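Local coordinates for ORC1-type DNA replication protein 2 (Aeropyrum pernix, PDB 1W5T), which binds DNA and ATP and takes part in regulating the initiation of DNA replication, joining an AAA+ ATPase domain to a C-terminal winged-helix domain, at residues 147-151 with 191-195; 164-168 with 180-184; 261-265 with 289-293; 314-318 with 383-387; 333-337 with 349-355. One frame throughout, in Å; residues are numbered along the deposited sequence.

Interaction 1 (147-151 with 191-195); sequences FQSML and ALSYM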
# COMPACT_ATOMS: atom_id res chain seq x y z
N PHE A 147 -8.67 -1.08 -0.12
CA PHE A 147 -9.79 -2.00 -0.16
C PHE A 147 -10.03 -2.61 1.21
O PHE A 147 -11.18 -2.82 1.61
CB PHE A 147 -9.58 -3.10 -1.22
CG PHE A 147 -10.75 -4.03 -1.35
CD1 PHE A 147 -11.97 -3.59 -1.89
CD2 PHE A 147 -10.65 -5.35 -0.92
CE1 PHE A 147 -13.04 -4.45 -2.00
CE2 PHE A 147 -11.72 -6.22 -1.03
CZ PHE A 147 -12.91 -5.79 -1.57
N GLN A 148 -8.94 -2.86 1.95
CA GLN A 148 -9.05 -3.43 3.28
C GLN A 148 -10.02 -2.65 4.16
O GLN A 148 -10.69 -3.25 4.97
CB GLN A 148 -7.69 -3.61 3.97
CG GLN A 148 -7.11 -2.34 4.58
CD GLN A 148 -6.67 -1.33 3.54
OE1 GLN A 148 -6.54 -1.63 2.33
NE2 GLN A 148 -6.41 -0.12 4.01
N SER A 149 -10.11 -1.32 3.99
CA SER A 149 -11.11 -0.54 4.75
C SER A 149 -12.56 -0.82 4.34
O SER A 149 -13.52 -0.57 5.09
CB SER A 149 -10.81 0.96 4.72
OG SER A 149 -11.27 1.57 3.54
N MET A 150 -12.74 -1.36 3.15
CA MET A 150 -14.07 -1.77 2.75
C MET A 150 -14.43 -3.07 3.43
O MET A 150 -15.60 -3.40 3.47
CB MET A 150 -14.14 -1.94 1.25
CG MET A 150 -14.44 -0.66 0.52
SD MET A 150 -14.35 -0.91 -1.25
CE MET A 150 -15.74 -1.90 -1.54
N LEU A 151 -13.45 -3.80 3.97
CA LEU A 151 -13.71 -5.09 4.65
C LEU A 151 -13.93 -4.95 6.16
O LEU A 151 -14.65 -5.75 6.76
CB LEU A 151 -12.58 -6.11 4.38
CG LEU A 151 -12.34 -6.44 2.90
CD1 LEU A 151 -10.97 -7.11 2.72
CD2 LEU A 151 -13.50 -7.26 2.29
N ALA A 191 -5.98 -8.48 4.26
CA ALA A 191 -7.19 -8.29 3.47
C ALA A 191 -7.64 -9.59 2.81
O ALA A 191 -8.82 -9.91 2.83
CB ALA A 191 -7.02 -7.22 2.44
N LEU A 192 -6.69 -10.32 2.24
CA LEU A 192 -6.98 -11.60 1.62
C LEU A 192 -7.37 -12.64 2.70
O LEU A 192 -8.37 -13.34 2.53
CB LEU A 192 -5.77 -12.09 0.79
CG LEU A 192 -5.53 -11.36 -0.53
CD1 LEU A 192 -4.31 -11.88 -1.18
CD2 LEU A 192 -6.75 -11.57 -1.43
N SER A 193 -6.57 -12.72 3.78
CA SER A 193 -6.83 -13.65 4.88
C SER A 193 -8.24 -13.47 5.39
O SER A 193 -8.97 -14.42 5.63
CB SER A 193 -5.85 -13.45 6.05
OG SER A 193 -4.52 -13.65 5.60
N TYR A 194 -8.63 -12.21 5.53
CA TYR A 194 -9.96 -11.84 5.99
C TYR A 194 -11.09 -12.27 5.04
O TYR A 194 -12.04 -12.93 5.45
CB TYR A 194 -10.02 -10.34 6.26
CG TYR A 194 -11.35 -9.89 6.79
CD1 TYR A 194 -11.56 -9.67 8.16
CD2 TYR A 194 -12.41 -9.67 5.91
CE1 TYR A 194 -12.80 -9.24 8.63
CE2 TYR A 194 -13.64 -9.25 6.36
CZ TYR A 194 -13.84 -9.04 7.72
OH TYR A 194 -15.07 -8.64 8.11
N MET A 195 -10.99 -11.85 3.78
CA MET A 195 -11.89 -12.30 2.72
C MET A 195 -12.06 -13.83 2.65
O MET A 195 -13.16 -14.28 2.45
CB MET A 195 -11.45 -11.78 1.35
CG MET A 195 -11.60 -10.29 1.14
SD MET A 195 -10.96 -9.77 -0.47
CE MET A 195 -12.32 -10.16 -1.49
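Leu151 and Met195 meet at about a right angle at the heart of this contact, with Leu151 CD1 3.6 Å from Met195 CG. Two helices of the AAA+ ATPase domain are joined here: the short turn 148-151, which follows strand 139-145, and helix 190-198, which follows strand 180-186. Leu151 CD1 also approaches Ala191 CB at 4.0 Å, while Leu151 CB lies against the Tyr194 ring, 3.9 Å from CE2. The Tyr194 hydroxyl makes a weak hydrogen bond to Lys198 NZ. With an alanine here, Leu151 CB would probably lose its aromatic neighbour and Lys198 the hydroxyl that it meets.

With its CG anti to the backbone N (chi1 -177°), Phe147 turns its ring edge to helix 190-198, making a Met-aromatic contact in which Met195 SD lies 3.7 Å from Phe147 CE2. At the margin, Gln148 CB touches Ala191 CB at 4.0 Å, the closest pair of CA atoms across the contact also belonging to these two residues.

Deeper in, strand 206-212 supplies Ile206 against Met195, and strand 51-56 supplies Met53 against Phe147. Beyond CB the Gln148 chain bends at chi2 and turns off toward the nucleotide side. Two bonds fix the rotation of its amide: NE2 is held by the carboxylate of Glu146, and OE1 by the backbone N of Ser187.

Interaction 2 (164-168 with 180-184); sequences LLRVH and IGFLL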
# COMPACT_ATOMS: atom_id res chain seq x y z
N LEU A 164 -21.52 -6.19 -5.97
CA LEU A 164 -20.53 -5.32 -6.62
C LEU A 164 -19.48 -6.11 -7.39
O LEU A 164 -19.24 -5.85 -8.56
CB LEU A 164 -19.83 -4.40 -5.60
CG LEU A 164 -18.71 -3.53 -6.19
CD1 LEU A 164 -19.27 -2.45 -7.12
CD2 LEU A 164 -17.80 -2.93 -5.12
N LEU A 165 -18.88 -7.09 -6.74
CA LEU A 165 -17.75 -7.81 -7.31
C LEU A 165 -18.22 -8.97 -8.17
O LEU A 165 -17.46 -9.56 -8.91
CB LEU A 165 -16.78 -8.27 -6.22
CG LEU A 165 -15.61 -7.39 -5.75
CD1 LEU A 165 -15.48 -6.00 -6.38
CD2 LEU A 165 -15.70 -7.25 -4.28
N ARG A 166 -19.51 -9.26 -8.08
CA ARG A 166 -20.14 -10.23 -8.98
C ARG A 166 -21.29 -9.59 -9.77
O ARG A 166 -22.30 -10.25 -10.06
CB ARG A 166 -20.61 -11.46 -8.19
CG ARG A 166 -19.44 -12.39 -7.80
CD ARG A 166 -19.72 -13.35 -6.66
NE ARG A 166 -19.52 -14.73 -7.08
CZ ARG A 166 -20.49 -15.61 -7.24
NH1 ARG A 166 -21.77 -15.26 -7.01
NH2 ARG A 166 -20.21 -16.84 -7.63
N VAL A 167 -21.10 -8.33 -10.15
CA VAL A 167 -22.10 -7.52 -10.82
C VAL A 167 -22.76 -8.13 -12.09
O VAL A 167 -23.98 -8.06 -12.26
CB VAL A 167 -21.55 -6.11 -11.11
CG1 VAL A 167 -20.31 -6.19 -12.01
CG2 VAL A 167 -22.63 -5.20 -11.71
N HIS A 168 -21.97 -8.74 -12.94
CA HIS A 168 -22.49 -9.34 -14.17
C HIS A 168 -23.32 -10.64 -14.02
O HIS A 168 -23.91 -11.12 -15.01
CB HIS A 168 -21.36 -9.53 -15.16
CG HIS A 168 -20.50 -8.31 -15.28
ND1 HIS A 168 -21.01 -7.09 -15.66
CD2 HIS A 168 -19.19 -8.11 -15.01
CE1 HIS A 168 -20.04 -6.20 -15.67
NE2 HIS A 168 -18.93 -6.79 -15.29
N ILE A 180 -17.71 -4.09 -16.79
CA ILE A 180 -17.10 -3.55 -15.56
C ILE A 180 -16.08 -4.54 -15.00
O ILE A 180 -16.43 -5.70 -14.73
CB ILE A 180 -18.14 -3.26 -14.45
CG1 ILE A 180 -19.27 -2.36 -14.94
CG2 ILE A 180 -17.46 -2.53 -13.28
CD1 ILE A 180 -20.31 -2.17 -13.91
N GLY A 181 -14.84 -4.11 -14.84
CA GLY A 181 -13.85 -4.91 -14.15
C GLY A 181 -13.30 -4.15 -12.96
O GLY A 181 -13.58 -2.97 -12.79
N PHE A 182 -12.49 -4.82 -12.15
CA PHE A 182 -12.03 -4.28 -10.89
C PHE A 182 -10.59 -4.54 -10.64
O PHE A 182 -10.09 -5.60 -10.94
CB PHE A 182 -12.81 -4.91 -9.75
CG PHE A 182 -14.23 -4.46 -9.69
CD1 PHE A 182 -15.22 -5.25 -10.20
CD2 PHE A 182 -14.57 -3.25 -9.10
CE1 PHE A 182 -16.54 -4.87 -10.13
CE2 PHE A 182 -15.91 -2.84 -9.07
CZ PHE A 182 -16.88 -3.66 -9.58
N LEU A 183 -9.92 -3.56 -10.06
CA LEU A 183 -8.58 -3.72 -9.58
C LEU A 183 -8.66 -3.28 -8.12
O LEU A 183 -8.88 -2.10 -7.84
CB LEU A 183 -7.65 -2.80 -10.36
CG LEU A 183 -6.23 -3.29 -10.61
CD1 LEU A 183 -5.28 -2.17 -10.85
CD2 LEU A 183 -5.66 -4.33 -9.65
N LEU A 184 -8.56 -4.23 -7.21
CA LEU A 184 -8.63 -3.89 -5.77
C LEU A 184 -7.21 -3.62 -5.32
O LEU A 184 -6.27 -4.29 -5.76
CB LEU A 184 -9.21 -5.05 -4.98
CG LEU A 184 -10.49 -5.71 -5.58
CD1 LEU A 184 -11.09 -6.84 -4.70
CD2 LEU A 184 -11.56 -4.65 -5.85
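Residues 164-168 pass from the last turn of helix 158-165 into the start of helix 167-170, with Arg166 leaving helical geometry between them and standing as N-cap of the second. Strand 180-184 is extended and faces this junction, the CA atoms of Leu165 and Phe182 being 7.6 Å apart. Phe182 points from the strand toward the junction, and its CG, anti to the carbonyl carbon (chi1 -70°), sets the ring against Leu165. Leu165 CD1 sits over the middle of one ring face, 3.8 Å from the Phe182 centroid, in a CH-pi contact, and the same methyl reaches Leu184 CD2 at 4.2 Å. Leu164 CD1 approaches the far end of the ring, 3.6 Å from Phe182 CZ, and Val167 CG1 arrives at its edge. This is the packing of a P-loop NTPase core: 180-186 is the central strand of the parallel five-stranded sheet, and helix 122-136 extends the same apolar layer through Val130 and Leu133 on Ile180. One polar bond joins the segments. His168 NE2 donates to Ile180 O at 2.8 Å, nearly straight at 168°; the oxygen lies in the imidazole plane and accepts the N-H on a lone pair. Val167 CG1 rests over the centre of one His168 face, bracing the ring from within its own segment.

Interaction 3 (261-265 with 289-293); sequences RAIVA and AVSEN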
# COMPACT_ATOMS: atom_id res chain seq x y z
N ARG A 261 9.54 8.11 0.11
CA ARG A 261 10.56 8.74 0.93
C ARG A 261 11.76 9.14 0.09
O ARG A 261 12.35 10.18 0.34
CB ARG A 261 11.02 7.80 2.02
CG ARG A 261 11.04 8.41 3.38
CD ARG A 261 11.27 7.41 4.54
NE ARG A 261 11.46 8.19 5.74
CZ ARG A 261 12.49 8.21 6.59
NH1 ARG A 261 12.42 9.08 7.58
NH2 ARG A 261 13.54 7.39 6.51
N ALA A 262 12.15 8.31 -0.88
CA ALA A 262 13.30 8.60 -1.71
C ALA A 262 13.08 9.85 -2.58
O ALA A 262 13.94 10.75 -2.61
CB ALA A 262 13.67 7.42 -2.57
N ILE A 263 11.90 9.91 -3.21
CA ILE A 263 11.51 11.00 -4.06
C ILE A 263 11.39 12.33 -3.30
O ILE A 263 11.79 13.38 -3.84
CB ILE A 263 10.20 10.66 -4.81
CG1 ILE A 263 10.49 9.64 -5.89
CG2 ILE A 263 9.59 11.89 -5.46
CD1 ILE A 263 9.24 8.97 -6.37
N VAL A 264 10.86 12.29 -2.09
CA VAL A 264 10.69 13.47 -1.26
C VAL A 264 12.08 14.00 -0.84
O VAL A 264 12.34 15.22 -0.89
CB VAL A 264 9.79 13.17 -0.01
CG1 VAL A 264 9.76 14.31 0.93
CG2 VAL A 264 8.36 12.87 -0.44
N ALA A 265 12.98 13.11 -0.47
CA ALA A 265 14.39 13.48 -0.27
C ALA A 265 15.01 14.24 -1.43
O ALA A 265 15.69 15.23 -1.23
CB ALA A 265 15.23 12.25 0.07
N ALA A 289 19.31 16.26 3.10
CA ALA A 289 17.90 15.98 2.85
C ALA A 289 17.53 14.62 3.43
O ALA A 289 16.45 14.46 3.99
CB ALA A 289 17.58 16.06 1.39
N VAL A 290 18.44 13.66 3.32
CA VAL A 290 18.21 12.30 3.73
C VAL A 290 18.06 12.22 5.25
O VAL A 290 17.31 11.38 5.79
CB VAL A 290 19.38 11.41 3.30
CG1 VAL A 290 19.47 10.15 4.14
CG2 VAL A 290 19.29 11.07 1.83
N SER A 291 18.74 13.13 5.93
CA SER A 291 18.84 13.11 7.36
C SER A 291 17.73 13.89 8.08
O SER A 291 17.53 13.66 9.28
CB SER A 291 20.22 13.61 7.80
OG SER A 291 20.26 15.03 7.93
N GLU A 292 17.08 14.83 7.37
CA GLU A 292 15.90 15.56 7.90
C GLU A 292 14.59 14.89 7.43
O GLU A 292 13.51 15.16 7.96
CB GLU A 292 15.86 17.07 7.54
CG GLU A 292 17.19 17.75 7.24
CD GLU A 292 17.49 18.92 8.14
OE1 GLU A 292 17.34 20.10 7.71
OE2 GLU A 292 17.90 18.67 9.29
N ASN A 293 14.70 14.02 6.43
CA ASN A 293 13.55 13.35 5.90
C ASN A 293 13.13 12.36 6.94
O ASN A 293 13.55 11.21 6.89
CB ASN A 293 13.93 12.66 4.61
CG ASN A 293 12.73 12.25 3.76
OD1 ASN A 293 12.79 11.24 3.05
ND2 ASN A 293 11.67 13.05 3.78
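Arg261 runs alongside Asn293, the two side chains passing in opposite directions with their guanidinium and amide planes only 15° apart. From CG to NE the arginine is extended, which carries CZ beneath the last modelled residue before a short break in the chain. There the backbone O of Asn293 lies over one guanidinium face. A long, weak ion pair links Arg261 NE with Asp256 OD1. Replacing the arginine by an alanine would probably strip the Asn293 side chain of the long chain lying alongside it and open a gap at the end of helix 283-292.

Ile263 faces away from 289-293 and touches the bound nucleotide analogue, so that the same helix serves the ligand pocket on its other side. Val264 CG1, anti to the backbone N (chi1 173°), lies beside the Asn293 side chain, which the valine crosses at about a right angle. Ala265 brings the backbones together, its CA 5.3 Å from that of Ala289, and Ala289 CB rests 3.3 Å from Ala265 O. Two alanines make so close an approach possible.

Helix 259-275 belongs to the helical lid of the AAA+ module, and helix 283-292 packs on it. Its other neighbours are helix 239-249, through Ile245 on Ala262 and Ala265, and helix 217-231, through Leu224 on Ala262 and Ile263.

Interaction 4 (314-318 with 383-387); sequences LRLIA and LFRLA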
# COMPACT_ATOMS: atom_id res chain seq x y z
N LEU A 314 7.27 -6.77 22.27
CA LEU A 314 7.78 -5.86 21.25
C LEU A 314 8.81 -4.87 21.82
O LEU A 314 9.89 -4.67 21.25
CB LEU A 314 6.63 -5.12 20.54
CG LEU A 314 7.03 -4.24 19.34
CD1 LEU A 314 7.85 -5.05 18.35
CD2 LEU A 314 5.79 -3.64 18.62
N ARG A 315 8.47 -4.26 22.94
CA ARG A 315 9.36 -3.34 23.62
C ARG A 315 10.72 -3.98 23.94
O ARG A 315 11.76 -3.40 23.68
CB ARG A 315 8.72 -2.81 24.90
CG ARG A 315 9.38 -1.54 25.39
CD ARG A 315 9.68 -1.51 26.85
NE ARG A 315 9.80 -0.14 27.34
CZ ARG A 315 10.95 0.45 27.68
NH1 ARG A 315 10.94 1.69 28.13
NH2 ARG A 315 12.11 -0.19 27.57
N LEU A 316 10.68 -5.20 24.46
CA LEU A 316 11.89 -5.86 24.89
C LEU A 316 12.79 -6.19 23.70
O LEU A 316 14.00 -6.01 23.76
CB LEU A 316 11.55 -7.11 25.70
CG LEU A 316 10.99 -6.94 27.11
CD1 LEU A 316 10.32 -8.23 27.49
CD2 LEU A 316 12.06 -6.54 28.15
N ILE A 317 12.17 -6.68 22.62
CA ILE A 317 12.87 -6.97 21.38
C ILE A 317 13.47 -5.67 20.84
O ILE A 317 14.60 -5.66 20.40
CB ILE A 317 11.94 -7.63 20.39
CG1 ILE A 317 11.62 -9.06 20.85
CG2 ILE A 317 12.51 -7.60 18.97
CD1 ILE A 317 10.80 -9.93 19.88
N ALA A 318 12.73 -4.58 20.92
CA ALA A 318 13.25 -3.26 20.50
C ALA A 318 14.45 -2.80 21.32
O ALA A 318 15.46 -2.45 20.76
CB ALA A 318 12.17 -2.19 20.53
N LEU A 383 16.03 -16.98 17.20
CA LEU A 383 16.55 -15.63 17.36
C LEU A 383 15.49 -14.66 16.86
O LEU A 383 14.76 -14.98 15.93
CB LEU A 383 17.89 -15.47 16.60
CG LEU A 383 19.01 -16.51 16.88
CD1 LEU A 383 20.32 -16.11 16.16
CD2 LEU A 383 19.29 -16.67 18.38
N PHE A 384 15.39 -13.50 17.51
CA PHE A 384 14.38 -12.50 17.18
C PHE A 384 15.04 -11.16 17.11
O PHE A 384 15.96 -10.89 17.89
CB PHE A 384 13.32 -12.43 18.25
CG PHE A 384 12.48 -13.66 18.38
CD1 PHE A 384 12.71 -14.58 19.41
CD2 PHE A 384 11.44 -13.89 17.51
CE1 PHE A 384 11.93 -15.72 19.54
CE2 PHE A 384 10.64 -15.03 17.63
CZ PHE A 384 10.89 -15.95 18.65
N ARG A 385 14.58 -10.32 16.19
CA ARG A 385 15.04 -8.93 16.13
C ARG A 385 13.91 -7.96 15.75
O ARG A 385 12.92 -8.35 15.14
CB ARG A 385 16.23 -8.81 15.17
CG ARG A 385 15.89 -8.32 13.73
CD ARG A 385 17.05 -8.28 12.75
NE ARG A 385 16.69 -8.85 11.45
CZ ARG A 385 17.51 -8.96 10.40
NH1 ARG A 385 18.76 -8.52 10.46
NH2 ARG A 385 17.07 -9.52 9.28
N LEU A 386 14.02 -6.71 16.12
CA LEU A 386 13.16 -5.70 15.53
C LEU A 386 13.45 -5.63 14.04
O LEU A 386 14.61 -5.76 13.61
CB LEU A 386 13.40 -4.34 16.17
CG LEU A 386 12.17 -3.44 16.03
CD1 LEU A 386 11.05 -4.06 16.89
CD2 LEU A 386 12.50 -2.05 16.46
N ALA A 387 12.41 -5.45 13.25
CA ALA A 387 12.56 -5.17 11.81
C ALA A 387 13.55 -4.00 11.66
O ALA A 387 13.35 -2.94 12.24
CB ALA A 387 11.22 -4.82 11.21
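Ile317 points from helix 314-318 straight at strand 383-386 and uses both of its branches. The setting is the winged-helix domain, where strand 382-386, the middle strand of the small antiparallel sheet, lies against helix 308-322. The short axes cross at 88° with a closest approach of 7.5 Å, so the helix meets only a few residues of the strand.

How Ile317 serves two neighbours follows from its first torsion. CG1 stands anti to the carbonyl carbon (chi1 -71°) and continues extended, carrying CD1 to Phe384 CB at 3.9 Å. CG2, anti to the backbone N, instead presses on the strand's main chain, 3.3 Å from Leu386 N and also close to Arg385 C. One branch thus rests on the Arg385-Leu386 peptide while the other reaches Phe384. The aromatic ring itself leads off toward Leu333 of helix 330-345 and Leu359 of helix 352-364, so that Phe384 offers this helix chiefly its CB.

Leu386 divides its two methyls in a similar way. Its CD2 reaches Ala318 CB at 4.1 Å, and Leu395 of helix 392-408 packs against the same leucine. Arg385 points the opposite way from the helix and forms a salt bridge with Asp369 of strand 368-372. Leu314 completes the apolar patch from one turn earlier: CG anti to the backbone N (chi1 -174°) sends the side chain across Leu386 at about a right angle, where Leu314 CD1 meets Leu386 CD1 at 3.7 Å.

Interaction 5 (333-337 with 349-355); sequences LRQRY and PRGYTQY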
# COMPACT_ATOMS: atom_id res chain seq x y z
N LEU A 333 14.85 -13.83 25.94
CA LEU A 333 13.64 -13.05 25.73
C LEU A 333 12.59 -13.38 26.79
O LEU A 333 12.10 -12.48 27.48
CB LEU A 333 13.12 -13.22 24.30
CG LEU A 333 11.97 -12.32 23.81
CD1 LEU A 333 12.19 -10.82 24.12
CD2 LEU A 333 11.71 -12.51 22.34
N ARG A 334 12.29 -14.68 26.92
CA ARG A 334 11.37 -15.20 27.93
C ARG A 334 11.76 -14.72 29.33
O ARG A 334 10.90 -14.24 30.10
CB ARG A 334 11.34 -16.74 27.87
CG ARG A 334 10.27 -17.42 28.75
CD ARG A 334 8.85 -16.82 28.66
NE ARG A 334 8.04 -17.15 29.84
CZ ARG A 334 6.71 -17.06 29.92
NH1 ARG A 334 6.08 -17.37 31.03
NH2 ARG A 334 6.00 -16.64 28.89
N GLN A 335 13.04 -14.85 29.67
CA GLN A 335 13.55 -14.40 30.98
C GLN A 335 13.22 -12.93 31.23
O GLN A 335 12.55 -12.59 32.21
CB GLN A 335 15.06 -14.59 31.07
CG GLN A 335 15.55 -15.30 32.30
CD GLN A 335 16.98 -15.80 32.13
OE1 GLN A 335 17.82 -15.62 33.03
NE2 GLN A 335 17.27 -16.41 30.97
N ARG A 336 13.67 -12.07 30.31
CA ARG A 336 13.37 -10.64 30.35
C ARG A 336 11.88 -10.31 30.35
O ARG A 336 11.47 -9.32 30.93
CB ARG A 336 14.05 -9.93 29.19
CG ARG A 336 15.56 -9.79 29.32
CD ARG A 336 16.18 -9.03 28.19
NE ARG A 336 17.63 -9.13 28.22
CZ ARG A 336 18.46 -8.50 27.38
NH1 ARG A 336 19.77 -8.67 27.52
NH2 ARG A 336 17.99 -7.73 26.40
N TYR A 337 11.08 -11.13 29.68
CA TYR A 337 9.65 -10.92 29.59
C TYR A 337 9.01 -11.14 30.96
O TYR A 337 8.20 -10.32 31.40
CB TYR A 337 9.01 -11.86 28.55
CG TYR A 337 7.51 -11.94 28.70
CD1 TYR A 337 6.71 -10.86 28.38
CD2 TYR A 337 6.91 -13.09 29.22
CE1 TYR A 337 5.35 -10.91 28.54
CE2 TYR A 337 5.54 -13.15 29.40
CZ TYR A 337 4.77 -12.05 29.04
OH TYR A 337 3.39 -12.11 29.19
N PRO A 349 3.19 -12.53 34.29
CA PRO A 349 3.60 -13.03 32.97
C PRO A 349 2.69 -14.15 32.50
O PRO A 349 2.37 -15.01 33.30
CB PRO A 349 5.04 -13.55 33.19
CG PRO A 349 5.25 -13.60 34.67
CD PRO A 349 4.27 -12.65 35.30
N ARG A 350 2.27 -14.09 31.23
CA ARG A 350 1.47 -15.13 30.60
C ARG A 350 2.29 -16.41 30.38
O ARG A 350 3.52 -16.36 30.24
CB ARG A 350 0.93 -14.63 29.27
CG ARG A 350 -0.00 -13.42 29.32
CD ARG A 350 -1.29 -13.61 30.16
NE ARG A 350 -2.43 -14.08 29.36
CZ ARG A 350 -3.41 -13.31 28.90
NH1 ARG A 350 -3.42 -11.99 29.14
NH2 ARG A 350 -4.41 -13.86 28.20
N GLY A 351 1.61 -17.55 30.36
CA GLY A 351 2.26 -18.84 30.21
C GLY A 351 2.89 -19.03 28.84
O GLY A 351 2.61 -18.28 27.90
N TYR A 352 3.72 -20.05 28.72
CA TYR A 352 4.43 -20.33 27.49
C TYR A 352 3.56 -20.36 26.22
O TYR A 352 3.91 -19.75 25.21
CB TYR A 352 5.18 -21.64 27.63
CG TYR A 352 6.47 -21.49 28.40
CD1 TYR A 352 6.56 -21.91 29.71
CD2 TYR A 352 7.60 -20.94 27.80
CE1 TYR A 352 7.74 -21.77 30.42
CE2 TYR A 352 8.79 -20.80 28.49
CZ TYR A 352 8.85 -21.22 29.80
OH TYR A 352 10.04 -21.09 30.49
N THR A 353 2.45 -21.08 26.28
CA THR A 353 1.52 -21.28 25.18
C THR A 353 1.03 -19.94 24.62
O THR A 353 1.18 -19.66 23.44
CB THR A 353 0.34 -22.17 25.71
OG1 THR A 353 0.36 -23.45 25.06
CG2 THR A 353 -1.05 -21.57 25.42
N GLN A 354 0.49 -19.09 25.51
CA GLN A 354 0.02 -17.79 25.11
C GLN A 354 1.18 -16.94 24.59
O GLN A 354 1.04 -16.25 23.60
CB GLN A 354 -0.76 -17.11 26.23
CG GLN A 354 -1.48 -15.83 25.81
CD GLN A 354 -2.67 -16.08 24.88
OE1 GLN A 354 -3.78 -16.29 25.36
NE2 GLN A 354 -2.44 -16.06 23.57
N TYR A 355 2.33 -17.06 25.23
CA TYR A 355 3.55 -16.34 24.88
C TYR A 355 3.99 -16.50 23.44
O TYR A 355 4.39 -15.53 22.80
CB TYR A 355 4.69 -16.79 25.81
CG TYR A 355 6.06 -16.23 25.49
CD1 TYR A 355 6.35 -14.89 25.72
CD2 TYR A 355 7.08 -17.06 25.02
CE1 TYR A 355 7.62 -14.37 25.46
CE2 TYR A 355 8.34 -16.55 24.78
CZ TYR A 355 8.59 -15.19 25.00
OH TYR A 355 9.83 -14.63 24.74
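The guanidinium of Arg334 grips a single acceptor, Arg350 O, with both of its terminal nitrogens: Arg334 NH1 lies 2.9 Å and NH2 2.8 Å from that oxygen. The grip is end-on and close to the guanidinium plane, but the two nitrogens come from opposite faces of the carbonyl plane, and both bonds are bent, as expected when two donors share one atom. NH1 has a further partner in a salt bridge to Glu338, which would be expected to balance some of the positive charge.

A second backbone atom of Arg350 is also satisfied. Its N donates to Tyr337 OH at 3.1 Å and 160°, and the same hydroxyl is hydrogen-bonded to His309 ND1 of helix 308-322. Both backbone polar atoms of Arg350, in the loop before helix 352-364, are thus tied to helix 330-345, the two helices forming the helix-turn-helix part of the winged-helix domain.

Aromatic rings flank the arginine. Its guanidinium lies flat on Tyr352 in a stacked cation-pi contact, the planes 22° apart and the centres separated by 4.5 Å. The Tyr355 ring takes Arg334 CD over its centre in a CH-pi contact, at 3.9 Å from the centroid, and the guanidinium, turned nearly perpendicular to this ring, makes a second cation-pi contact over the same face. The bend at chi2 (47°), after CG leaves anti to the backbone N, threads the chain between these rings. Tyr337 comes in on the same side of the Tyr355 ring as Arg334, its CD2 4.0 Å from Tyr355 CD1, while Pro349 CB rests 3.8 Å from Tyr337 CE2.

How the interactions relate
The five contacts fall into three bodies of one chain. Interactions 1 and 2 share the ATPase core, their centres 15 Å apart, and interaction 2 is nested within the chain loop that interaction 1 closes; Phe147 CE2 meets Leu184 CD1 at 3.8 Å. Interactions 4 and 5 are similarly nested in the winged-helix domain, centres 14 Å apart, with Leu333 CD2 3.7 Å from both Ile317 CD1 and Phe384 CD1. Interaction 3, at the lid, touches none of them. The nucleotide lies near interactions 1 and 3: its analogue is about 8 Å from the Gln148 side chain and about 7 Å from that of Val264 (nearest atoms), although these contacts' centres are 31 Å apart.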